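Local coordinates for coiled-coil quantitatively-enriched protein 1 (Schizosaccharomyces pombe, PDB 7CUJ) that links telomeres to a meiotic centrosome component, is essential for normal telomere clustering in meiotic prophase, and is required for telomere length regulation and chromosome segregation, at residues A[27-41]-A[233-245]. Sequence-based numbering, arbitrary orientation.
Sequences HRLVQYFAFCIDHFC and LVNIVGVVATLSS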
ATOM      1  N   HIS A  27       4.593  -3.923 -14.192  1.00 20.60           N
ATOM      2  CA  HIS A  27       5.286  -4.319 -12.978  1.00 21.98           C
ATOM      3  C   HIS A  27       5.168  -3.213 -11.929  1.00 21.62           C
ATOM      4  O   HIS A  27       4.868  -3.494 -10.773  1.00 21.24           O
ATOM      5  CB  HIS A  27       6.732  -4.733 -13.295  1.00 24.79           C
ATOM      6  CG  HIS A  27       7.608  -4.871 -12.094  1.00 27.99           C
ATOM      7  ND1 HIS A  27       7.910  -6.101 -11.535  1.00 30.12           N
ATOM      8  CD2 HIS A  27       8.254  -3.947 -11.348  1.00 29.51           C
ATOM      9  CE1 HIS A  27       8.703  -5.928 -10.496  1.00 31.46           C
ATOM     10  NE2 HIS A  27       8.928  -4.615 -10.360  1.00 31.27           N
ATOM     11  N   ARG A  28       5.383  -1.961 -12.354  1.00 21.83           N
ATOM     12  CA  ARG A  28       5.304  -0.798 -11.485  1.00 22.39           C
ATOM     13  C   ARG A  28       3.882  -0.652 -10.943  1.00 20.12           C
ATOM     14  O   ARG A  28       3.694  -0.342  -9.766  1.00 19.73           O
ATOM     15  CB  ARG A  28       5.739   0.464 -12.240  1.00 24.68           C
ATOM     16  CG  ARG A  28       5.762   1.747 -11.413  1.00 27.09           C
ATOM     17  CD  ARG A  28       6.857   1.837 -10.358  1.00 30.63           C
ATOM     18  NE  ARG A  28       8.214   1.770 -10.895  1.00 34.60           N
ATOM     19  CZ  ARG A  28       8.967   2.817 -11.226  1.00 36.67           C
ATOM     20  NH1 ARG A  28      10.185   2.624 -11.704  1.00 39.08           N
ATOM     21  NH2 ARG A  28       8.508   4.050 -11.082  1.00 37.89           N
ATOM     22  N   LEU A  29       2.896  -0.888 -11.817  1.00 18.41           N
ATOM     23  CA  LEU A  29       1.487  -0.708 -11.499  1.00 17.25           C
ATOM     24  C   LEU A  29       1.060  -1.683 -10.402  1.00 17.10           C
ATOM     25  O   LEU A  29       0.432  -1.277  -9.426  1.00 17.39           O
ATOM     26  CB  LEU A  29       0.661  -0.905 -12.774  1.00 15.98           C
ATOM     27  CG  LEU A  29      -0.854  -0.818 -12.599  1.00 14.83           C
ATOM     28  CD1 LEU A  29      -1.272   0.578 -12.155  1.00 14.77           C
ATOM     29  CD2 LEU A  29      -1.573  -1.224 -13.875  1.00 13.84           C
ATOM     30  N   VAL A  30       1.409  -2.965 -10.574  1.00 16.61           N
ATOM     31  CA  VAL A  30       1.045  -4.010  -9.632  1.00 16.49           C
ATOM     32  C   VAL A  30       1.724  -3.748  -8.288  1.00 17.20           C
ATOM     33  O   VAL A  30       1.119  -3.957  -7.242  1.00 17.65           O
ATOM     34  CB  VAL A  30       1.375  -5.409 -10.190  1.00 16.30           C
ATOM     35  CG1 VAL A  30       1.334  -6.482  -9.113  1.00 16.42           C
ATOM     36  CG2 VAL A  30       0.462  -5.780 -11.350  1.00 15.63           C
ATOM     37  N   GLN A  31       2.978  -3.286  -8.345  1.00 18.04           N
ATOM     38  CA  GLN A  31       3.788  -2.977  -7.179  1.00 20.00           C
ATOM     39  C   GLN A  31       3.136  -1.845  -6.382  1.00 19.08           C
ATOM     40  O   GLN A  31       3.022  -1.935  -5.162  1.00 20.37           O
ATOM     41  CB  GLN A  31       5.204  -2.633  -7.650  1.00 23.98           C
ATOM     42  CG  GLN A  31       6.182  -2.279  -6.539  1.00 28.25           C
ATOM     43  CD  GLN A  31       7.426  -1.625  -7.094  1.00 33.11           C
ATOM     44  OE1 GLN A  31       7.376  -0.541  -7.675  1.00 37.43           O
ATOM     45  NE2 GLN A  31       8.562  -2.281  -6.914  1.00 36.40           N
ATOM     46  N   TYR A  32       2.695  -0.795  -7.088  1.00 17.30           N
ATOM     47  CA  TYR A  32       2.069   0.375  -6.493  1.00 16.05           C
ATOM     48  C   TYR A  32       0.733  -0.008  -5.857  1.00 15.07           C
ATOM     49  O   TYR A  32       0.307   0.618  -4.889  1.00 15.71           O
ATOM     50  CB  TYR A  32       1.888   1.473  -7.549  1.00 15.96           C
ATOM     51  CG  TYR A  32       1.414   2.800  -7.009  1.00 15.91           C
ATOM     52  CD1 TYR A  32       2.319   3.739  -6.540  1.00 16.58           C
ATOM     53  CD2 TYR A  32       0.062   3.113  -6.955  1.00 15.15           C
ATOM     54  CE1 TYR A  32       1.896   4.955  -6.029  1.00 16.90           C
ATOM     55  CE2 TYR A  32      -0.377   4.325  -6.448  1.00 15.59           C
ATOM     56  CZ  TYR A  32       0.545   5.248  -5.980  1.00 16.44           C
ATOM     57  OH  TYR A  32       0.136   6.445  -5.475  1.00 17.70           O
ATOM     58  N   PHE A  33       0.079  -1.032  -6.417  1.00 14.71           N
ATOM     59  CA  PHE A  33      -1.221  -1.503  -5.965  1.00 14.54           C
ATOM     60  C   PHE A  33      -1.081  -2.789  -5.146  1.00 15.13           C
ATOM     61  O   PHE A  33      -2.070  -3.486  -4.924  1.00 15.90           O
ATOM     62  CB  PHE A  33      -2.127  -1.766  -7.175  1.00 14.09           C
ATOM     63  CG  PHE A  33      -2.905  -0.571  -7.666  1.00 13.23           C
ATOM     64  CD1 PHE A  33      -2.342   0.320  -8.568  1.00 12.86           C
ATOM     65  CD2 PHE A  33      -4.197  -0.331  -7.218  1.00 13.27           C
ATOM     66  CE1 PHE A  33      -3.052   1.426  -9.011  1.00 13.00           C
ATOM     67  CE2 PHE A  33      -4.907   0.771  -7.669  1.00 13.57           C
ATOM     68  CZ  PHE A  33      -4.334   1.650  -8.562  1.00 13.51           C
ATOM     69  N   ALA A  34       0.138  -3.106  -4.691  1.00 15.39           N
ATOM     70  CA  ALA A  34       0.413  -4.420  -4.123  1.00 16.70           C
ATOM     71  C   ALA A  34      -0.531  -4.731  -2.960  1.00 17.41           C
ATOM     72  O   ALA A  34      -1.178  -5.774  -2.966  1.00 18.23           O
ATOM     73  CB  ALA A  34       1.867  -4.558  -3.737  1.00 16.97           C
ATOM     74  N   PHE A  35      -0.619  -3.807  -1.992  1.00 18.12           N
ATOM     75  CA  PHE A  35      -1.461  -3.965  -0.815  1.00 18.68           C
ATOM     76  C   PHE A  35      -2.915  -4.162  -1.232  1.00 19.10           C
ATOM     77  O   PHE A  35      -3.569  -5.101  -0.784  1.00 19.46           O
ATOM     78  CB  PHE A  35      -1.353  -2.751   0.114  1.00 18.38           C
ATOM     79  CG  PHE A  35      -2.168  -2.871   1.378  1.00 19.55           C
ATOM     80  CD1 PHE A  35      -3.526  -2.588   1.383  1.00 19.87           C
ATOM     81  CD2 PHE A  35      -1.585  -3.300   2.561  1.00 20.68           C
ATOM     82  CE1 PHE A  35      -4.280  -2.720   2.541  1.00 21.37           C
ATOM     83  CE2 PHE A  35      -2.337  -3.427   3.722  1.00 21.79           C
ATOM     84  CZ  PHE A  35      -3.683  -3.133   3.714  1.00 22.13           C
ATOM     85  N   CYS A  36      -3.395  -3.253  -2.085  1.00 19.76           N
ATOM     86  CA  CYS A  36      -4.771  -3.191  -2.551  1.00 21.14           C
ATOM     87  C   CYS A  36      -5.168  -4.476  -3.281  1.00 21.38           C
ATOM     88  O   CYS A  36      -6.275  -4.974  -3.093  1.00 21.55           O
ATOM     89  CB  CYS A  36      -4.943  -1.996  -3.480  1.00 22.12           C
ATOM     90  SG  CYS A  36      -6.672  -1.611  -3.847  1.00 26.43           S
ATOM     91  N   ILE A  37      -4.262  -4.996  -4.119  1.00 20.37           N
ATOM     92  CA  ILE A  37      -4.523  -6.201  -4.891  1.00 22.04           C
ATOM     93  C   ILE A  37      -4.611  -7.391  -3.937  1.00 24.35           C
ATOM     94  O   ILE A  37      -5.548  -8.187  -4.026  1.00 25.51           O
ATOM     95  CB  ILE A  37      -3.460  -6.403  -5.994  1.00 20.86           C
ATOM     96  CG1 ILE A  37      -3.680  -5.447  -7.171  1.00 20.14           C
ATOM     97  CG2 ILE A  37      -3.415  -7.851  -6.455  1.00 20.76           C
ATOM     98  CD1 ILE A  37      -2.502  -5.335  -8.114  1.00 19.28           C
ATOM     99  N   ASP A  38      -3.643  -7.479  -3.014  1.00 24.76           N
ATOM    100  CA  ASP A  38      -3.581  -8.563  -2.047  1.00 26.96           C
ATOM    101  C   ASP A  38      -4.860  -8.584  -1.213  1.00 27.74           C
ATOM    102  O   ASP A  38      -5.423  -9.650  -0.971  1.00 29.57           O
ATOM    103  CB  ASP A  38      -2.321  -8.472  -1.182  1.00 27.36           C
ATOM    104  CG  ASP A  38      -2.249  -9.545  -0.107  1.00 29.91           C
ATOM    105  OD1 ASP A  38      -2.138 -10.737  -0.469  1.00 32.36           O
ATOM    106  OD2 ASP A  38      -2.319  -9.181   1.083  1.00 31.18           O
ATOM    107  N   HIS A  39      -5.312  -7.397  -0.795  1.00 27.49           N
ATOM    108  CA  HIS A  39      -6.510  -7.253   0.017  1.00 29.46           C
ATOM    109  C   HIS A  39      -7.735  -7.732  -0.759  1.00 31.60           C
ATOM    110  O   HIS A  39      -8.485  -8.577  -0.276  1.00 35.47           O
ATOM    111  CB  HIS A  39      -6.661  -5.802   0.494  1.00 28.36           C
ATOM    112  CG  HIS A  39      -7.813  -5.594   1.418  1.00 30.23           C
ATOM    113  ND1 HIS A  39      -7.700  -5.763   2.789  1.00 30.56           N
ATOM    114  CD2 HIS A  39      -9.093  -5.234   1.182  1.00 31.53           C
ATOM    115  CE1 HIS A  39      -8.863  -5.516   3.354  1.00 31.86           C
ATOM    116  NE2 HIS A  39      -9.735  -5.186   2.391  1.00 33.17           N
ATOM    117  N   PHE A  40      -7.901  -7.195  -1.974  1.00 30.74           N
ATOM    118  CA  PHE A  40      -9.074  -7.414  -2.803  1.00 31.96           C
ATOM    119  C   PHE A  40      -9.177  -8.872  -3.249  1.00 32.62           C
ATOM    120  O   PHE A  40     -10.280  -9.398  -3.388  1.00 34.45           O
ATOM    121  CB  PHE A  40      -9.033  -6.468  -4.006  1.00 30.58           C
ATOM    122  CG  PHE A  40     -10.096  -6.710  -5.045  1.00 31.95           C
ATOM    123  CD1 PHE A  40     -11.415  -6.345  -4.810  1.00 33.66           C
ATOM    124  CD2 PHE A  40      -9.778  -7.293  -6.264  1.00 31.23           C
ATOM    125  CE1 PHE A  40     -12.394  -6.563  -5.768  1.00 35.42           C
ATOM    126  CE2 PHE A  40     -10.757  -7.510  -7.222  1.00 32.71           C
ATOM    127  CZ  PHE A  40     -12.063  -7.145  -6.973  1.00 34.66           C
ATOM    128  N   CYS A  41      -8.024  -9.516  -3.469  1.00 31.01           N
ATOM    129  CA  CYS A  41      -7.992 -10.833  -4.087  1.00 32.27           C
ATOM    130  C   CYS A  41      -7.995 -11.965  -3.057  1.00 34.46           C
ATOM    131  O   CYS A  41      -8.029 -13.130  -3.445  1.00 35.75           O
ATOM    132  CB  CYS A  41      -6.784 -10.975  -5.009  1.00 30.76           C
ATOM    133  SG  CYS A  41      -6.958 -10.087  -6.579  1.00 28.87           S
ATOM    134  N   LEU A 233     -13.747 -10.033 -11.552  1.00 40.49           N
ATOM    135  CA  LEU A 233     -12.789  -8.971 -11.281  1.00 36.10           C
ATOM    136  C   LEU A 233     -11.584  -9.539 -10.537  1.00 33.59           C
ATOM    137  O   LEU A 233     -10.444  -9.231 -10.873  1.00 32.20           O
ATOM    138  CB  LEU A 233     -13.464  -7.852 -10.478  1.00 34.65           C
ATOM    139  CG  LEU A 233     -14.513  -7.030 -11.230  1.00 36.25           C
ATOM    140  CD1 LEU A 233     -15.086  -5.944 -10.335  1.00 35.42           C
ATOM    141  CD2 LEU A 233     -13.932  -6.418 -12.497  1.00 34.32           C
ATOM    142  N   VAL A 234     -11.856 -10.396  -9.546  1.00 34.29           N
ATOM    143  CA  VAL A 234     -10.825 -10.958  -8.687  1.00 33.59           C
ATOM    144  C   VAL A 234      -9.806 -11.729  -9.527  1.00 32.01           C
ATOM    145  O   VAL A 234      -8.601 -11.584  -9.322  1.00 28.84           O
ATOM    146  CB  VAL A 234     -11.442 -11.796  -7.545  1.00 36.77           C
ATOM    147  CG1 VAL A 234     -10.452 -12.761  -6.913  1.00 37.09           C
ATOM    148  CG2 VAL A 234     -12.066 -10.909  -6.476  1.00 37.21           C
ATOM    149  N   ASN A 235     -10.298 -12.507 -10.500  1.00 32.85           N
ATOM    150  CA  ASN A 235      -9.461 -13.402 -11.287  1.00 33.12           C
ATOM    151  C   ASN A 235      -8.575 -12.633 -12.267  1.00 29.79           C
ATOM    152  O   ASN A 235      -7.389 -12.940 -12.377  1.00 29.28           O
ATOM    153  CB  ASN A 235     -10.276 -14.510 -11.958  1.00 36.07           C
ATOM    154  CG  ASN A 235     -10.701 -15.591 -10.986  1.00 39.73           C
ATOM    155  OD1 ASN A 235      -9.921 -16.004 -10.129  1.00 40.62           O
ATOM    156  ND2 ASN A 235     -11.933 -16.060 -11.114  1.00 42.71           N
ATOM    157  N   ILE A 236      -9.146 -11.643 -12.970  1.00 28.41           N
ATOM    158  CA  ILE A 236      -8.396 -10.883 -13.962  1.00 26.78           C
ATOM    159  C   ILE A 236      -7.314 -10.038 -13.287  1.00 24.56           C
ATOM    160  O   ILE A 236      -6.260  -9.811 -13.880  1.00 23.09           O
ATOM    161  CB  ILE A 236      -9.301 -10.052 -14.904  1.00 27.37           C
ATOM    162  CG1 ILE A 236     -10.022  -8.910 -14.180  1.00 27.88           C
ATOM    163  CG2 ILE A 236     -10.266 -10.947 -15.671  1.00 27.82           C
ATOM    164  CD1 ILE A 236     -10.741  -7.946 -15.101  1.00 28.11           C
ATOM    165  N   VAL A 237      -7.579  -9.585 -12.054  1.00 23.46           N
ATOM    166  CA  VAL A 237      -6.601  -8.823 -11.290  1.00 21.87           C
ATOM    167  C   VAL A 237      -5.497  -9.766 -10.819  1.00 21.91           C
ATOM    168  O   VAL A 237      -4.313  -9.460 -10.959  1.00 20.51           O
ATOM    169  CB  VAL A 237      -7.240  -8.067 -10.109  1.00 21.66           C
ATOM    170  CG1 VAL A 237      -6.188  -7.490  -9.170  1.00 20.86           C
ATOM    171  CG2 VAL A 237      -8.183  -6.973 -10.582  1.00 20.97           C
ATOM    172  N   GLY A 238      -5.908 -10.915 -10.265  1.00 23.06           N
ATOM    173  CA  GLY A 238      -4.992 -11.909  -9.731  1.00 23.36           C
ATOM    174  C   GLY A 238      -3.990 -12.385 -10.778  1.00 23.31           C
ATOM    175  O   GLY A 238      -2.789 -12.432 -10.514  1.00 22.35           O
ATOM    176  N   VAL A 239      -4.503 -12.717 -11.971  1.00 23.92           N
ATOM    177  CA  VAL A 239      -3.698 -13.259 -13.054  1.00 25.47           C
ATOM    178  C   VAL A 239      -2.683 -12.203 -13.487  1.00 23.64           C
ATOM    179  O   VAL A 239      -1.493 -12.490 -13.610  1.00 25.62           O
ATOM    180  CB  VAL A 239      -4.576 -13.746 -14.228  1.00 26.45           C
ATOM    181  CG1 VAL A 239      -3.774 -14.007 -15.494  1.00 27.10           C
ATOM    182  CG2 VAL A 239      -5.389 -14.977 -13.860  1.00 29.86           C
ATOM    183  N   VAL A 240      -3.172 -10.979 -13.706  1.00 21.94           N
ATOM    184  CA  VAL A 240      -2.330  -9.871 -14.122  1.00 21.63           C
ATOM    185  C   VAL A 240      -1.271  -9.613 -13.053  1.00 21.05           C
ATOM    186  O   VAL A 240      -0.098  -9.455 -13.381  1.00 22.52           O
ATOM    187  CB  VAL A 240      -3.171  -8.620 -14.456  1.00 21.41           C
ATOM    188  CG1 VAL A 240      -2.391  -7.327 -14.298  1.00 21.04           C
ATOM    189  CG2 VAL A 240      -3.766  -8.712 -15.852  1.00 21.76           C
ATOM    190  N   ALA A 241      -1.693  -9.592 -11.781  1.00 20.49           N
ATOM    191  CA  ALA A 241      -0.776  -9.406 -10.667  1.00 21.14           C
ATOM    192  C   ALA A 241       0.331 -10.461 -10.699  1.00 22.52           C
ATOM    193  O   ALA A 241       1.505 -10.121 -10.578  1.00 23.64           O
ATOM    194  CB  ALA A 241      -1.517  -9.400  -9.349  1.00 20.44           C
ATOM    195  N   THR A 242      -0.045 -11.733 -10.878  1.00 23.49           N
ATOM    196  CA  THR A 242       0.926 -12.817 -10.881  1.00 27.06           C
ATOM    197  C   THR A 242       1.901 -12.651 -12.042  1.00 27.66           C
ATOM    198  O   THR A 242       3.113 -12.717 -11.847  1.00 30.15           O
ATOM    199  CB  THR A 242       0.251 -14.195 -10.893  1.00 29.35           C
ATOM    200  OG1 THR A 242      -0.534 -14.312  -9.706  1.00 30.66           O
ATOM    201  CG2 THR A 242       1.243 -15.338 -10.945  1.00 32.35           C
ATOM    202  N   LEU A 243       1.363 -12.417 -13.245  1.00 27.33           N
ATOM    203  CA  LEU A 243       2.170 -12.337 -14.451  1.00 29.00           C
ATOM    204  C   LEU A 243       3.188 -11.200 -14.355  1.00 29.63           C
ATOM    205  O   LEU A 243       4.277 -11.304 -14.918  1.00 29.90           O
ATOM    206  CB  LEU A 243       1.256 -12.170 -15.672  1.00 28.97           C
ATOM    207  CG  LEU A 243       0.427 -13.397 -16.058  1.00 30.57           C
ATOM    208  CD1 LEU A 243      -0.570 -13.059 -17.153  1.00 31.05           C
ATOM    209  CD2 LEU A 243       1.312 -14.558 -16.490  1.00 32.56           C
ATOM    210  N   SER A 244       2.834 -10.131 -13.624  1.00 28.31           N
ATOM    211  CA  SER A 244       3.636  -8.917 -13.585  1.00 29.82           C
ATOM    212  C   SER A 244       4.380  -8.763 -12.259  1.00 32.00           C
ATOM    213  O   SER A 244       4.728  -7.644 -11.888  1.00 33.23           O
ATOM    214  CB  SER A 244       2.781  -7.701 -13.854  1.00 29.74           C
ATOM    215  OG  SER A 244       2.074  -7.830 -15.078  1.00 30.02           O
ATOM    216  N   SER A 245       4.633  -9.874 -11.556  1.00 34.50           N
ATOM    217  CA  SER A 245       5.309  -9.820 -10.267  1.00 36.85           C
ATOM    218  C   SER A 245       6.792 -10.185 -10.414  1.00 40.63           C
ATOM    219  O   SER A 245       7.063 -11.316 -10.861  1.00 46.03           O
ATOM    220  CB  SER A 245       4.621 -10.685  -9.240  1.00 36.81           C
ATOM    221  OG  SER A 245       3.377 -10.118  -8.863  1.00 35.30           O
TER
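Phe40 and Val234 meet near one end of this contact, in which helix 233-243 and the residues just after it pack against helix 34-41 and the end of helix 20-32. The axes of helices 34-41 and 233-243 come within 10.0 Å, with 136° between their N-to-C directions, nearer antiparallel than parallel. The ring of Phe40 is carried to the second helix by a CG anti to the backbone N (chi1 172°). Val234 CG2 makes an off-centre CH-pi contact, 4.1 Å from the Phe40 ring centroid. Leu233 CB reaches the edge of the same ring at CZ.

Ile37 can be followed outward. Its CB points toward helix 233-243. CG1 then lies 3.8 Å from Val237 CG1, while CG2 meets Ala241 CB at the same distance. Beside it, Cys41 SG lies 3.5 Å from Val234 O and 3.7 Å from Val237 CG1.

On the preceding helix, 20-32, Val30 brings both methyls to the C-terminal end of helix 233-243. CG2 touches Ala241 CA and Ser244 CB. Here Ser245 OG bonds back to Ala241 O, from above the carbonyl plane, and Ser244 OG, weakly, to Val240 O. His27 CA adds a CH-O contact to Ser244 O.

These helices belong to a domain of the longer protein built on a parallel sheet. Mainly apolar contacts join them, and no hydrogen bond crosses between the segments.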